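Local coordinates for protein putative gamma-hydroxymuconic semialdehyde dehydrogenase (PDB 4GO3) that probably oxidises an aldehyde, likely gamma-hydroxymuconic semialdehyde, to the corresponding acid, with NAD(P)+ as electron acceptor, at residues 144-149 / 169-174; 139-144 / 216-221; 68-73 / 189-194. The protein carries 2 engineered substitutions. All coordinates share one frame; numbering follows the deposited sequence.

Contact 1 of 3, residues 144-149 / 169-174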
# COMPACT_ATOMS: atom_id res chain seq x y z
N GLN A 144 -10.95 9.92 3.46
CA GLN A 144 -11.50 9.40 2.22
C GLN A 144 -12.06 10.51 1.34
O GLN A 144 -12.96 11.25 1.74
CB GLN A 144 -12.58 8.35 2.52
CG GLN A 144 -12.08 7.30 3.47
CD GLN A 144 -13.08 6.18 3.68
OE1 GLN A 144 -14.25 6.43 3.99
NE2 GLN A 144 -12.63 4.95 3.53
N ILE A 145 -11.53 10.61 0.14
CA ILE A 145 -12.00 11.58 -0.82
C ILE A 145 -12.72 10.82 -1.93
O ILE A 145 -12.13 9.95 -2.56
CB ILE A 145 -10.81 12.37 -1.39
CG1 ILE A 145 -10.03 13.04 -0.25
CG2 ILE A 145 -11.29 13.36 -2.46
CD1 ILE A 145 -8.77 13.72 -0.66
N VAL A 146 -13.99 11.13 -2.16
CA VAL A 146 -14.73 10.43 -3.21
C VAL A 146 -15.15 11.37 -4.32
O VAL A 146 -15.36 12.56 -4.08
CB VAL A 146 -15.98 9.67 -2.66
CG1 VAL A 146 -15.67 9.03 -1.31
CG2 VAL A 146 -17.16 10.59 -2.56
N PRO A 147 -15.27 10.86 -5.54
CA PRO A 147 -15.71 11.67 -6.66
C PRO A 147 -17.23 11.81 -6.69
O PRO A 147 -17.96 11.29 -5.84
CB PRO A 147 -15.24 10.88 -7.88
CG PRO A 147 -14.59 9.65 -7.34
CD PRO A 147 -15.05 9.47 -5.95
N TRP A 148 -17.70 12.51 -7.71
CA TRP A 148 -19.09 12.86 -7.82
C TRP A 148 -19.88 11.92 -8.72
O TRP A 148 -21.06 12.17 -8.96
CB TRP A 148 -19.20 14.28 -8.36
CG TRP A 148 -18.22 14.53 -9.46
CD1 TRP A 148 -17.00 15.13 -9.35
CD2 TRP A 148 -18.36 14.16 -10.83
NE1 TRP A 148 -16.38 15.17 -10.57
CE2 TRP A 148 -17.19 14.58 -11.50
CE3 TRP A 148 -19.36 13.53 -11.57
CZ2 TRP A 148 -17.00 14.39 -12.87
CZ3 TRP A 148 -19.16 13.33 -12.93
CH2 TRP A 148 -18.00 13.76 -13.56
N ASN A 149 -19.25 10.87 -9.23
CA ASN A 149 -19.96 9.99 -10.14
C ASN A 149 -20.89 8.99 -9.47
O ASN A 149 -21.88 8.57 -10.06
CB ASN A 149 -19.01 9.29 -11.09
CG ASN A 149 -17.92 8.54 -10.38
OD1 ASN A 149 -17.39 9.01 -9.38
ND2 ASN A 149 -17.56 7.38 -10.91
N ILE A 169 -13.38 7.76 10.43
CA ILE A 169 -13.32 8.27 9.11
C ILE A 169 -13.62 9.72 9.08
O ILE A 169 -14.52 10.18 9.71
CB ILE A 169 -14.39 7.57 8.29
CG1 ILE A 169 -14.24 6.06 8.41
CG2 ILE A 169 -14.35 8.04 6.91
CD1 ILE A 169 -14.88 5.35 7.37
N VAL A 170 -12.85 10.42 8.28
CA VAL A 170 -13.22 11.72 7.79
C VAL A 170 -13.35 11.56 6.29
O VAL A 170 -12.38 11.31 5.59
CB VAL A 170 -12.18 12.77 8.16
CG1 VAL A 170 -12.70 14.15 7.89
CG2 VAL A 170 -11.80 12.66 9.57
N ILE A 171 -14.56 11.69 5.79
CA ILE A 171 -14.81 11.54 4.37
C ILE A 171 -15.06 12.87 3.70
O ILE A 171 -15.72 13.72 4.24
CB ILE A 171 -15.99 10.60 4.12
CG1 ILE A 171 -16.30 10.55 2.64
CG2 ILE A 171 -17.18 11.02 4.94
CD1 ILE A 171 -16.38 9.19 2.11
N LYS A 172 -14.53 13.06 2.52
CA LYS A 172 -14.78 14.28 1.80
C LYS A 172 -15.41 13.99 0.45
O LYS A 172 -14.73 13.53 -0.45
CB LYS A 172 -13.48 15.04 1.61
CG LYS A 172 -13.63 16.38 0.92
CD LYS A 172 -12.36 16.79 0.24
CE LYS A 172 -12.48 16.73 -1.25
NZ LYS A 172 -13.77 17.28 -1.69
N PRO A 173 -16.72 14.26 0.30
CA PRO A 173 -17.31 14.09 -1.01
C PRO A 173 -17.02 15.31 -1.81
O PRO A 173 -16.41 16.21 -1.30
CB PRO A 173 -18.77 14.08 -0.68
CG PRO A 173 -18.83 13.67 0.59
CD PRO A 173 -17.78 14.29 1.30
N SER A 174 -17.46 15.36 -3.04
CA SER A 174 -17.16 16.50 -3.85
C SER A 174 -18.15 17.57 -3.57
O SER A 174 -19.23 17.28 -3.19
CB SER A 174 -17.32 16.11 -5.25
OG SER A 174 -18.30 15.17 -5.16
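Q144 and I171 form a parallel pair, as do I145 and K172, and the evidence is a regular set of backbone bonds: Q144 N to V170 O (2.9 Å), K172 N to Q144 O, and V146 N to K172 O (3.0 Å). The last bond, with an N-H...O angle of 161°, carries the pairing past the end of strand 130-145.

Followed outward, Q144 meets one isoleucine and then another. CB packs against I171 CD1 at 3.9 Å. With CG set anti to the carbonyl carbon (chi1 -52°) and the chain extended beyond it, the side chain runs obliquely across I169. CG only grazes the methyl I169 CG2, CD lies 3.9 Å from I169 CG2, and OE1 is turned to the same residue, with both CG2 and CD1 as neighbours. The other amide atom, NE2, hydrogen-bonds to K158 O and Y467 OH, so this buried amide is gripped through its nitrogen.

Just past the strand, V146 CG1 reaches I171 CD1 at 3.5 Å, while V146 CG2 rests on P173 CA. The other face carries I145 and K172, where I145 CG2 touches K172 CE at 3.8 Å. The lysine chain bends beyond CD and brings NZ to P173 O (2.9 Å), above the carbonyl plane by 43°; G203 O is a second acceptor. Further along, S174 OG approaches W148 CB at 3.4 Å and is hydrogen-bonded to T177 OG1.

Strand 130-145, helix 151-164 and strand 168-172 make a beta-alpha-beta crossover of the Rossmann-like NAD-binding domain; V146 and W148, just beyond the end of strand 130-145, and K172, at the end of 168-172, are residues seen to bind NAD(+), which is absent from this chain.

Contact 2 of 3, residues 139-144 / 216-221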
# COMPACT_ATOMS: atom_id res chain seq x y z
N ILE A 139 -6.03 1.01 11.26
CA ILE A 139 -5.01 2.02 11.13
C ILE A 139 -5.23 3.14 12.12
O ILE A 139 -4.32 3.57 12.82
CB ILE A 139 -5.05 2.61 9.74
CG1 ILE A 139 -4.68 1.55 8.73
CG2 ILE A 139 -4.11 3.76 9.65
CD1 ILE A 139 -5.33 1.74 7.43
N GLY A 140 -6.47 3.62 12.15
CA GLY A 140 -6.88 4.70 13.03
C GLY A 140 -7.88 5.62 12.38
O GLY A 140 -8.99 5.23 12.08
N VAL A 141 -7.47 6.86 12.17
CA VAL A 141 -8.29 7.84 11.50
C VAL A 141 -7.93 7.80 10.05
O VAL A 141 -6.79 7.96 9.68
CB VAL A 141 -8.02 9.26 12.00
CG1 VAL A 141 -8.79 10.25 11.19
CG2 VAL A 141 -8.39 9.38 13.44
N VAL A 142 -8.95 7.58 9.24
CA VAL A 142 -8.80 7.35 7.83
C VAL A 142 -9.43 8.49 7.08
O VAL A 142 -10.50 8.91 7.43
CB VAL A 142 -9.52 6.07 7.47
CG1 VAL A 142 -10.45 6.29 6.36
CG2 VAL A 142 -8.57 4.99 7.18
N ALA A 143 -8.77 9.00 6.05
CA ALA A 143 -9.35 10.07 5.24
C ALA A 143 -9.79 9.49 3.92
O ALA A 143 -9.09 8.65 3.32
CB ALA A 143 -8.35 11.20 5.03
N GLN A 144 -10.95 9.92 3.46
CA GLN A 144 -11.50 9.40 2.22
C GLN A 144 -12.06 10.51 1.34
O GLN A 144 -12.96 11.25 1.74
CB GLN A 144 -12.58 8.35 2.52
CG GLN A 144 -12.08 7.30 3.47
CD GLN A 144 -13.08 6.18 3.68
OE1 GLN A 144 -14.25 6.43 3.99
NE2 GLN A 144 -12.63 4.95 3.53
N LEU A 216 -1.47 15.12 9.66
CA LEU A 216 -0.60 14.30 10.47
C LEU A 216 -1.31 13.18 11.20
O LEU A 216 -0.70 12.19 11.51
CB LEU A 216 0.10 15.17 11.50
CG LEU A 216 1.06 16.30 11.13
CD1 LEU A 216 2.06 16.52 12.25
CD2 LEU A 216 1.76 16.06 9.82
N ASP A 217 -2.58 13.34 11.52
CA ASP A 217 -3.26 12.34 12.32
C ASP A 217 -4.06 11.37 11.50
O ASP A 217 -4.69 10.48 12.03
CB ASP A 217 -4.20 12.98 13.33
CG ASP A 217 -3.47 13.63 14.45
OD1 ASP A 217 -2.67 12.97 15.11
OD2 ASP A 217 -3.70 14.82 14.67
N VAL A 218 -4.04 11.57 10.20
CA VAL A 218 -4.65 10.63 9.30
C VAL A 218 -3.62 9.58 8.93
O VAL A 218 -2.53 9.88 8.52
CB VAL A 218 -5.18 11.32 8.06
CG1 VAL A 218 -5.43 10.32 6.99
CG2 VAL A 218 -6.45 12.03 8.40
N GLY A 219 -4.00 8.33 9.13
CA GLY A 219 -3.15 7.19 8.89
C GLY A 219 -3.23 6.58 7.52
O GLY A 219 -2.37 5.78 7.14
N LYS A 220 -4.26 6.93 6.78
CA LYS A 220 -4.43 6.46 5.43
C LYS A 220 -5.30 7.45 4.71
O LYS A 220 -6.20 8.01 5.29
CB LYS A 220 -5.08 5.08 5.45
CG LYS A 220 -5.46 4.55 4.10
CD LYS A 220 -5.82 3.10 4.19
CE LYS A 220 -5.89 2.49 2.85
NZ LYS A 220 -6.33 3.55 1.97
N ILE A 221 -5.01 7.70 3.45
CA ILE A 221 -5.91 8.49 2.65
C ILE A 221 -6.32 7.67 1.46
O ILE A 221 -5.50 7.19 0.72
CB ILE A 221 -5.29 9.81 2.18
CG1 ILE A 221 -6.22 10.51 1.21
CG2 ILE A 221 -3.99 9.57 1.50
CD1 ILE A 221 -5.58 10.79 -0.10
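I139 lies obliquely across K220, its CD1 3.5 Å from K220 CD and also touching K220 CB. The first torsion, chi1 -66°, leaves CG2 anti to the backbone N and directs that methyl onto the backbone of G219, 3.6 Å from G219 CA, an approach eased by the lack of a side chain there. Replacing I139 by an alanine would probably leave K220 CD without its isoleucine neighbour and open a gap over G219.

The other pairs are turned differently. V142 and K220 run side by side and point the same way, with V142 CG2 at 3.9 Å from K220 CB. V141 and V218 instead meet at about a right angle; V141 CG1 and V218 CG2 are 4.1 Å apart, and both residues lie against V46 of helix 39-57. The second branch of V218, CG1, is anti to its own N (chi1 163°) and fits against A143 CB at 3.6 Å.

Two backbone bonds hold these groups in place: G219 N to V141 O at 2.9 Å and A143 N to K220 O at 2.9 Å, both close to linear, the second with an N-H...O angle of 177°. A143 then pairs in parallel with I221. Before the strand, the carboxylate of D217 makes a salt bridge to K50 of helix 39-57.

Strand 130-145 thus takes 220-224 along one edge and 168-172 along the other, and with 198-200 and 243-247 further out this is the parallel strand order of a Rossmann-like dinucleotide-binding sheet, the two strands meeting here being its first and fourth.

Contact 3 of 3, residues 68-73 / 189-194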
# COMPACT_ATOMS: atom_id res chain seq x y z
N LEU A 68 -23.37 -1.43 10.97
CA LEU A 68 -23.28 -1.37 9.52
C LEU A 68 -24.48 -2.09 8.90
O LEU A 68 -25.02 -1.65 7.87
CB LEU A 68 -21.97 -1.96 9.03
CG LEU A 68 -20.79 -1.00 9.20
CD1 LEU A 68 -19.46 -1.71 9.08
CD2 LEU A 68 -20.90 0.09 8.16
N LEU A 69 -24.91 -3.13 9.57
CA LEU A 69 -26.07 -3.86 9.17
C LEU A 69 -27.31 -3.03 9.35
O LEU A 69 -28.15 -3.04 8.49
CB LEU A 69 -26.15 -5.18 9.93
CG LEU A 69 -25.00 -6.09 9.53
CD1 LEU A 69 -24.79 -7.20 10.51
CD2 LEU A 69 -25.18 -6.63 8.14
N LYS A 70 -27.41 -2.31 10.45
CA LYS A 70 -28.56 -1.45 10.66
C LYS A 70 -28.55 -0.35 9.64
O LYS A 70 -29.59 0.09 9.19
CB LYS A 70 -28.54 -0.83 12.04
CG LYS A 70 -28.84 -1.77 13.15
CD LYS A 70 -30.12 -1.42 13.85
CE LYS A 70 -29.98 -0.20 14.72
NZ LYS A 70 -31.34 0.34 15.05
N LEU A 71 -27.37 0.10 9.26
CA LEU A 71 -27.28 1.16 8.27
C LEU A 71 -27.81 0.71 6.92
O LEU A 71 -28.56 1.44 6.27
CB LEU A 71 -25.84 1.66 8.12
CG LEU A 71 -25.70 2.81 7.12
CD1 LEU A 71 -26.44 4.03 7.62
CD2 LEU A 71 -24.25 3.12 6.91
N ALA A 72 -27.42 -0.48 6.50
CA ALA A 72 -27.92 -1.03 5.24
C ALA A 72 -29.45 -1.02 5.24
O ALA A 72 -30.07 -0.54 4.29
CB ALA A 72 -27.37 -2.45 5.01
N ASP A 73 -30.04 -1.57 6.29
CA ASP A 73 -31.49 -1.64 6.39
C ASP A 73 -32.06 -0.25 6.30
O ASP A 73 -32.93 0.01 5.50
CB ASP A 73 -31.92 -2.27 7.71
CG ASP A 73 -31.81 -3.78 7.71
OD1 ASP A 73 -31.64 -4.38 6.65
OD2 ASP A 73 -31.90 -4.36 8.80
N THR A 189 -26.03 8.18 12.36
CA THR A 189 -26.31 8.53 13.74
C THR A 189 -27.72 8.13 14.08
O THR A 189 -28.02 7.79 15.21
CB THR A 189 -26.12 10.01 14.00
OG1 THR A 189 -26.41 10.73 12.82
CG2 THR A 189 -24.69 10.28 14.37
N GLU A 190 -28.58 8.15 13.08
CA GLU A 190 -29.93 7.68 13.26
C GLU A 190 -29.93 6.27 13.81
O GLU A 190 -30.78 5.90 14.59
CB GLU A 190 -30.66 7.71 11.92
CG GLU A 190 -31.95 8.47 11.95
CD GLU A 190 -32.26 9.08 10.64
OE1 GLU A 190 -32.00 8.43 9.63
OE2 GLU A 190 -32.78 10.21 10.61
N VAL A 191 -28.93 5.51 13.40
CA VAL A 191 -28.90 4.08 13.63
C VAL A 191 -27.99 3.64 14.77
O VAL A 191 -28.02 2.51 15.18
CB VAL A 191 -28.47 3.40 12.36
CG1 VAL A 191 -27.17 2.76 12.53
CG2 VAL A 191 -29.50 2.46 11.94
N GLY A 192 -27.18 4.54 15.29
CA GLY A 192 -26.44 4.28 16.50
C GLY A 192 -24.95 4.49 16.41
O GLY A 192 -24.25 4.29 17.40
N PHE A 193 -24.44 4.88 15.26
CA PHE A 193 -23.02 5.10 15.13
C PHE A 193 -22.67 6.18 16.11
O PHE A 193 -23.44 7.09 16.30
CB PHE A 193 -22.63 5.52 13.72
CG PHE A 193 -22.47 4.37 12.79
CD1 PHE A 193 -23.56 3.78 12.20
CD2 PHE A 193 -21.23 3.88 12.51
CE1 PHE A 193 -23.40 2.74 11.37
CE2 PHE A 193 -21.08 2.84 11.67
CZ PHE A 193 -22.17 2.27 11.10
N PRO A 194 -21.53 6.07 16.75
CA PRO A 194 -21.17 7.04 17.75
C PRO A 194 -20.64 8.29 17.10
O PRO A 194 -20.19 8.26 15.98
CB PRO A 194 -20.07 6.33 18.51
CG PRO A 194 -20.33 4.94 18.31
CD PRO A 194 -20.74 4.85 16.91
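K70 and V191 pass each other in opposite directions, the lysine CB lying against V191 CG2 at 3.4 Å. Bent at its second and third torsions (chi2 -115°), the K70 chain carries CE to within 3.4 Å of V191 O; the lysine contributes methylenes here, and no hydrogen bond joins the two segments. Beside this pair F193 meets two leucines. L68 CD2 sits at the edge of the ring, near its plane and 3.9 Å from F193 CZ, the two side chains crossing at about a right angle; L71 CB approaches F193 CE1 at 4.2 Å.

What positions V191 and F193 is the end of their helix. It closes with a Schellman motif, in which F193 N bonds to M188 O and G192 N, weakly, to T189 O. G192, with phi 126°, is the C-prime residue, and its backbone angles by themselves call for glycine. The turn brings F193 back toward helix 61-77.

Further out, the F193 ring meets that of W56 with planes about 35° apart, and L163 of helix 151-164 touches both F193 and L68. F109 of helix 94-113 packs on L68 and L71, so the contact joins helix 61-77 to the C-terminal end of helix 179-191, with helices 94-113 and 151-164 packed alongside.

Overall arrangement
Contacts 1 and 2 are two sides of one strand: both use 130-145, share Q144, and have centres 13 Å apart. A probable hydrogen bond from V170 N to V142 O (2.9 Å) continues the strand pairing between them. The NAD(+) site lies at the contact 1 end, where V146, W148 and K172 belong to it, although no NAD(+) is bound to this chain in the model; contact 2 approaches it from further back, the side chain of A143 being about 7 Å from that of K172. Contact 3 lies in the helical layer, away from the NAD(+) site, its centre 19 Å from that of contact 1 and 22 Å from that of contact 2. Helix 179-191 follows strand 168-172 in sequence.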